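Local coordinates for uncharacterized protein MT2708 (Mycobacterium tuberculosis, PDB 2FGG) that is of unknown function and belongs to the Rv2632c-like family, which also includes Rv1738 of the same bacterium, at residues Ala26-Ser31 with Arg63-Leu68; Leu42-Pro47 with Asp57-Ala62. One frame throughout, in Å; residues are numbered along the deposited sequence.

Interaction 1 of 2, residues Ala26-Ser31 with Arg63-Leu68; sequences AKARLS and RALSDL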
loop_
_atom_site.group_PDB
_atom_site.type_symbol
_atom_site.label_atom_id
_atom_site.label_comp_id
_atom_site.label_asym_id
_atom_site.label_seq_id
_atom_site.Cartn_x
_atom_site.Cartn_y
_atom_site.Cartn_z
ATOM N N ALA A 26 -3.555 5.835 -6.505
ATOM C CA ALA A 26 -3.722 4.413 -6.273
ATOM C C ALA A 26 -4.032 4.119 -4.813
ATOM O O ALA A 26 -3.514 4.767 -3.903
ATOM C CB ALA A 26 -2.502 3.638 -6.726
ATOM N N LYS A 27 -4.912 3.146 -4.618
ATOM C CA LYS A 27 -5.226 2.610 -3.313
ATOM C C LYS A 27 -4.910 1.118 -3.331
ATOM O O LYS A 27 -5.348 0.410 -4.239
ATOM C CB LYS A 27 -6.693 2.861 -2.982
ATOM C CG LYS A 27 -6.989 4.315 -2.644
ATOM C CD LYS A 27 -8.473 4.579 -2.492
ATOM C CE LYS A 27 -8.700 5.949 -1.915
ATOM N NZ LYS A 27 -10.059 6.054 -1.335
ATOM N N ALA A 28 -4.111 0.664 -2.359
ATOM C CA ALA A 28 -3.800 -0.761 -2.173
ATOM C C ALA A 28 -4.399 -1.267 -0.859
ATOM O O ALA A 28 -3.932 -0.910 0.222
ATOM C CB ALA A 28 -2.306 -0.991 -2.205
ATOM N N ARG A 29 -5.437 -2.096 -0.963
ATOM C CA ARG A 29 -6.182 -2.579 0.197
ATOM C C ARG A 29 -5.777 -3.990 0.597
ATOM O O ARG A 29 -5.783 -4.897 -0.219
ATOM C CB ARG A 29 -7.693 -2.517 -0.068
ATOM C CG ARG A 29 -8.551 -3.082 1.072
ATOM C CD ARG A 29 -10.038 -3.127 0.742
ATOM N NE ARG A 29 -10.296 -3.670 -0.592
ATOM C CZ ARG A 29 -11.499 -3.756 -1.160
ATOM N NH1 ARG A 29 -12.586 -3.343 -0.514
ATOM N NH2 ARG A 29 -11.613 -4.262 -2.382
ATOM N N LEU A 30 -5.435 -4.157 1.868
ATOM C CA LEU A 30 -5.126 -5.462 2.439
ATOM C C LEU A 30 -5.989 -5.706 3.682
ATOM O O LEU A 30 -6.089 -4.841 4.556
ATOM C CB LEU A 30 -3.631 -5.545 2.789
ATOM C CG LEU A 30 -3.098 -6.721 3.621
ATOM C CD1 LEU A 30 -3.266 -8.062 2.908
ATOM C CD2 LEU A 30 -1.647 -6.491 3.984
ATOM N N SER A 31 -6.629 -6.870 3.748
ATOM C CA SER A 31 -7.314 -7.301 4.959
ATOM C C SER A 31 -6.317 -8.035 5.832
ATOM O O SER A 31 -5.791 -9.076 5.436
ATOM C CB SER A 31 -8.490 -8.215 4.629
ATOM O OG SER A 31 -9.602 -7.467 4.180
ATOM N N ARG A 63 3.892 4.346 -4.621
ATOM C CA ARG A 63 3.649 5.144 -3.412
ATOM C C ARG A 63 2.571 4.527 -2.512
ATOM O O ARG A 63 2.678 4.579 -1.288
ATOM C CB ARG A 63 3.303 6.578 -3.784
ATOM C CG ARG A 63 4.402 7.238 -4.571
ATOM C CD ARG A 63 4.074 8.640 -4.978
ATOM N NE ARG A 63 5.312 9.376 -5.202
ATOM C CZ ARG A 63 5.445 10.397 -6.035
ATOM N NH1 ARG A 63 4.411 10.817 -6.742
ATOM N NH2 ARG A 63 6.623 10.990 -6.167
ATOM N N ALA A 64 1.554 3.928 -3.124
ATOM C CA ALA A 64 0.536 3.208 -2.384
ATOM C C ALA A 64 1.126 2.025 -1.623
ATOM O O ALA A 64 0.794 1.810 -0.473
ATOM C CB ALA A 64 -0.570 2.759 -3.303
ATOM N N LEU A 65 2.000 1.257 -2.258
ATOM C CA LEU A 65 2.582 0.069 -1.625
ATOM C C LEU A 65 3.570 0.421 -0.511
ATOM O O LEU A 65 3.644 -0.289 0.484
ATOM C CB LEU A 65 3.246 -0.832 -2.673
ATOM C CG LEU A 65 2.344 -1.476 -3.732
ATOM C CD1 LEU A 65 3.188 -2.279 -4.698
ATOM C CD2 LEU A 65 1.233 -2.345 -3.136
ATOM N N SER A 66 4.324 1.506 -0.699
ATOM C CA SER A 66 5.193 2.076 0.329
ATOM C C SER A 66 4.400 2.445 1.551
ATOM O O SER A 66 4.827 2.186 2.670
ATOM C CB SER A 66 5.868 3.362 -0.159
ATOM O OG SER A 66 6.562 3.146 -1.361
ATOM N N ASP A 67 3.267 3.100 1.329
ATOM C CA ASP A 67 2.393 3.528 2.406
ATOM C C ASP A 67 1.956 2.302 3.196
ATOM O O ASP A 67 2.048 2.275 4.416
ATOM C CB ASP A 67 1.177 4.258 1.837
ATOM C CG ASP A 67 0.290 4.840 2.911
ATOM O OD1 ASP A 67 0.780 5.029 4.043
ATOM O OD2 ASP A 67 -0.895 5.124 2.637
ATOM N N LEU A 68 1.500 1.281 2.486
ATOM C CA LEU A 68 0.994 0.084 3.114
ATOM C C LEU A 68 2.123 -0.659 3.820
ATOM O O LEU A 68 1.933 -1.145 4.935
ATOM C CB LEU A 68 0.286 -0.796 2.085
ATOM C CG LEU A 68 -0.371 -2.099 2.540
ATOM C CD1 LEU A 68 -1.492 -1.863 3.539
ATOM C CD2 LEU A 68 -0.881 -2.844 1.336
#
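L68 lays its methyl CD2 over the strand between A28 and L30, lying 3.8 Å from A28 O and 4.1 Å from L30 CB. Its CG stands opposite the backbone N (chi1 -178°), which sends the branch off the helix towards the strand. One turn earlier A64 makes the closest approach. Its CB sits 3.6 Å from A26 O and 4.0 Å from A26 CB, a methyl set against both backbone and side chain. A28 lies between these two sites. Its CB meets CD2 of L65 at 3.9 Å and is also within packing distance of A64 CB and L68 CD2, three helix residues converging on one small side chain. No hydrogen bond joins the two segments; the side chains that meet are all apolar, though two methyls also lie against backbone carbonyl oxygens. The small residues at 26, 28 and 64 are consistent with the short 7.5 Å separation of the segment axes, which are inclined at 38°. A26, A28 and L30 alternate with K27 and R29, whose CB atoms point away from the helix. Strand 24-32 is the middle of the three-stranded antiparallel sheet, flanked by 14-19 and 35-43. Helix 54-83 runs over one face of that sheet, where L72 continues the packing on L30 and D67 OD2 accepts a hydrogen bond from V40 N of strand 35-43.

Interaction 2 of 2, residues Leu42-Pro47 with Asp57-Ala62; sequences LARLDP and DELAIA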
loop_
_atom_site.group_PDB
_atom_site.type_symbol
_atom_site.label_atom_id
_atom_site.label_comp_id
_atom_site.label_asym_id
_atom_site.label_seq_id
_atom_site.Cartn_x
_atom_site.Cartn_y
_atom_site.Cartn_z
ATOM N N LEU A 42 -0.129 8.896 -4.710
ATOM C CA LEU A 42 -0.526 9.950 -5.639
ATOM C C LEU A 42 0.627 10.435 -6.498
ATOM O O LEU A 42 1.712 10.693 -5.990
ATOM C CB LEU A 42 -1.079 11.141 -4.863
ATOM C CG LEU A 42 -2.521 11.038 -4.382
ATOM C CD1 LEU A 42 -2.635 11.504 -2.942
ATOM C CD2 LEU A 42 -3.434 11.843 -5.299
ATOM N N ALA A 43 0.370 10.548 -7.797
ATOM C CA ALA A 43 1.238 11.224 -8.756
ATOM C C ALA A 43 0.285 12.170 -9.475
ATOM O O ALA A 43 -0.820 11.732 -9.758
ATOM C CB ALA A 43 1.800 10.210 -9.715
ATOM N N ARG A 44 0.605 13.429 -9.814
ATOM C CA ARG A 44 1.902 14.120 -10.003
ATOM C C ARG A 44 1.892 14.543 -11.472
ATOM O O ARG A 44 0.950 15.208 -11.902
ATOM C CB ARG A 44 3.161 13.308 -9.637
ATOM C CG ARG A 44 3.848 13.736 -8.326
ATOM C CD ARG A 44 5.286 13.223 -8.225
ATOM N NE ARG A 44 6.291 14.232 -8.574
ATOM C CZ ARG A 44 6.993 14.260 -9.711
ATOM N NH1 ARG A 44 6.813 13.328 -10.647
ATOM N NH2 ARG A 44 7.883 15.230 -9.918
ATOM N N LEU A 45 2.934 14.160 -12.215
ATOM C CA LEU A 45 3.011 14.212 -13.696
ATOM C C LEU A 45 1.947 15.026 -14.478
ATOM O O LEU A 45 0.802 14.577 -14.586
ATOM C CB LEU A 45 3.062 12.777 -14.267
ATOM C CG LEU A 45 4.258 11.817 -14.095
ATOM C CD1 LEU A 45 5.520 12.311 -14.795
ATOM C CD2 LEU A 45 4.566 11.501 -12.641
ATOM N N ASP A 46 2.288 16.197 -15.039
ATOM C CA ASP A 46 3.562 16.934 -14.858
ATOM C C ASP A 46 3.768 18.242 -15.686
ATOM O O ASP A 46 4.921 18.637 -15.897
ATOM C CB ASP A 46 4.804 16.017 -14.993
ATOM C CG ASP A 46 5.054 15.531 -16.428
ATOM O OD1 ASP A 46 4.395 16.009 -17.385
ATOM O OD2 ASP A 46 5.940 14.660 -16.592
ATOM N N PRO A 47 2.688 18.921 -16.159
ATOM C CA PRO A 47 1.235 18.663 -16.268
ATOM C C PRO A 47 0.691 17.464 -17.106
ATOM O O PRO A 47 0.053 16.612 -16.483
ATOM C CB PRO A 47 0.646 20.025 -16.700
ATOM C CG PRO A 47 1.697 21.033 -16.340
ATOM C CD PRO A 47 2.996 20.310 -16.566
ATOM N N ASP A 57 0.537 5.769 -13.344
ATOM C CA ASP A 57 -0.051 4.602 -12.685
ATOM C C ASP A 57 0.955 3.869 -11.825
ATOM O O ASP A 57 0.702 3.622 -10.648
ATOM C CB ASP A 57 -0.613 3.613 -13.710
ATOM C CG ASP A 57 -1.810 4.149 -14.454
ATOM O OD1 ASP A 57 -2.265 5.279 -14.163
ATOM O OD2 ASP A 57 -2.286 3.434 -15.358
ATOM N N GLU A 58 2.093 3.511 -12.410
ATOM C CA GLU A 58 3.121 2.771 -11.673
ATOM C C GLU A 58 3.760 3.570 -10.528
ATOM O O GLU A 58 4.155 2.995 -9.515
ATOM C CB GLU A 58 4.184 2.204 -12.624
ATOM C CG GLU A 58 5.049 3.239 -13.322
ATOM C CD GLU A 58 5.771 2.699 -14.533
ATOM O OE1 GLU A 58 5.505 1.556 -14.946
ATOM O OE2 GLU A 58 6.601 3.427 -15.094
ATOM N N LEU A 59 3.861 4.887 -10.681
ATOM C CA LEU A 59 4.344 5.739 -9.597
ATOM C C LEU A 59 3.333 5.820 -8.457
ATOM O O LEU A 59 3.709 5.821 -7.286
ATOM C CB LEU A 59 4.682 7.142 -10.107
ATOM C CG LEU A 59 5.227 8.182 -9.120
ATOM C CD1 LEU A 59 6.343 7.621 -8.256
ATOM C CD2 LEU A 59 5.701 9.425 -9.861
ATOM N N ALA A 60 2.052 5.901 -8.800
ATOM C CA ALA A 60 1.001 5.907 -7.801
ATOM C C ALA A 60 0.980 4.583 -7.057
ATOM O O ALA A 60 0.874 4.568 -5.840
ATOM C CB ALA A 60 -0.334 6.174 -8.433
ATOM N N ILE A 61 1.078 3.476 -7.784
ATOM C CA ILE A 61 1.080 2.158 -7.162
ATOM C C ILE A 61 2.279 2.020 -6.231
ATOM O O ILE A 61 2.145 1.548 -5.109
ATOM C CB ILE A 61 1.099 1.020 -8.204
ATOM C CG1 ILE A 61 -0.165 1.048 -9.062
ATOM C CG2 ILE A 61 1.189 -0.325 -7.520
ATOM C CD1 ILE A 61 -0.102 0.107 -10.249
ATOM N N ALA A 62 3.450 2.444 -6.692
ATOM C CA ALA A 62 4.652 2.396 -5.878
ATOM C C ALA A 62 4.461 3.151 -4.559
ATOM O O ALA A 62 4.819 2.656 -3.502
ATOM C CB ALA A 62 5.846 2.934 -6.661
#
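The guanidinium of R44 is the flat group of this contact, and L59 approaches it at an oblique slant, its methyl CD2 lying 4.1 Å from NH1. The same methyl is 4.2 Å from R44 CD, so the arginine contributes the aliphatic part of its chain as well as its charged head. A bend at chi3 (100°, not a preferred value) turns the guanidinium aside. These R44 contacts are tentative, as is that of L45: beyond A43 the chain has left the strand, and peptide bonds modelled as cis before R44, D46 and P47 make the loop path somewhat doubtful. L59 CD2 takes part in every pairing of side chains here: besides R44 it meets L45 CD2 at 3.7 Å and A43 CB at 4.0 Å, three successive residues on one side of this methyl. L59 reaches them because its CG is turned opposite the backbone N (chi1 -179°), directing the isobutyl group from the helix to the end of the strand. Next to this group the backbones themselves come close. L42 N lies 4.4 Å from A60 CA, and the CA atoms of L42 and A60 are 4.8 Å apart, an approach consistent with the small side chain of A60. The contacts of A43 and A60 are the better-supported part. The segments share no hydrogen bond, so the evidence is for van der Waals packing alone. The contact thus joins the outgoing end of the edge strand 35-43 to the early turns of helix 54-83. L45 also touches P51 of the connecting loop, A60 packs on T24 and A26 of the central strand 24-32, and I61 and D57 reach I17 of strand 14-19.

How the interactions relate
Both interactions press helix 54-83 against neighbouring strands of one antiparallel sheet, and interaction 2 is nested within the chain loop that interaction 1 closes. Their centres are about 14 Å apart. Interaction 1 lies about 1 Å from the centre of the folded chain, with five of its six touching residues buried; interaction 2 is partly buried, its exposed residues being L42 and R44. Neither has a hydrogen bond across its segments, but the first is wholly apolar in its side chains, whereas the second brings in an arginine of a less certain loop. They adjoin directly: R63 NH1 makes a probable hydrogen bond to L42 O at 2.8 Å, and A26 CB packs 3.6 Å from A60 O.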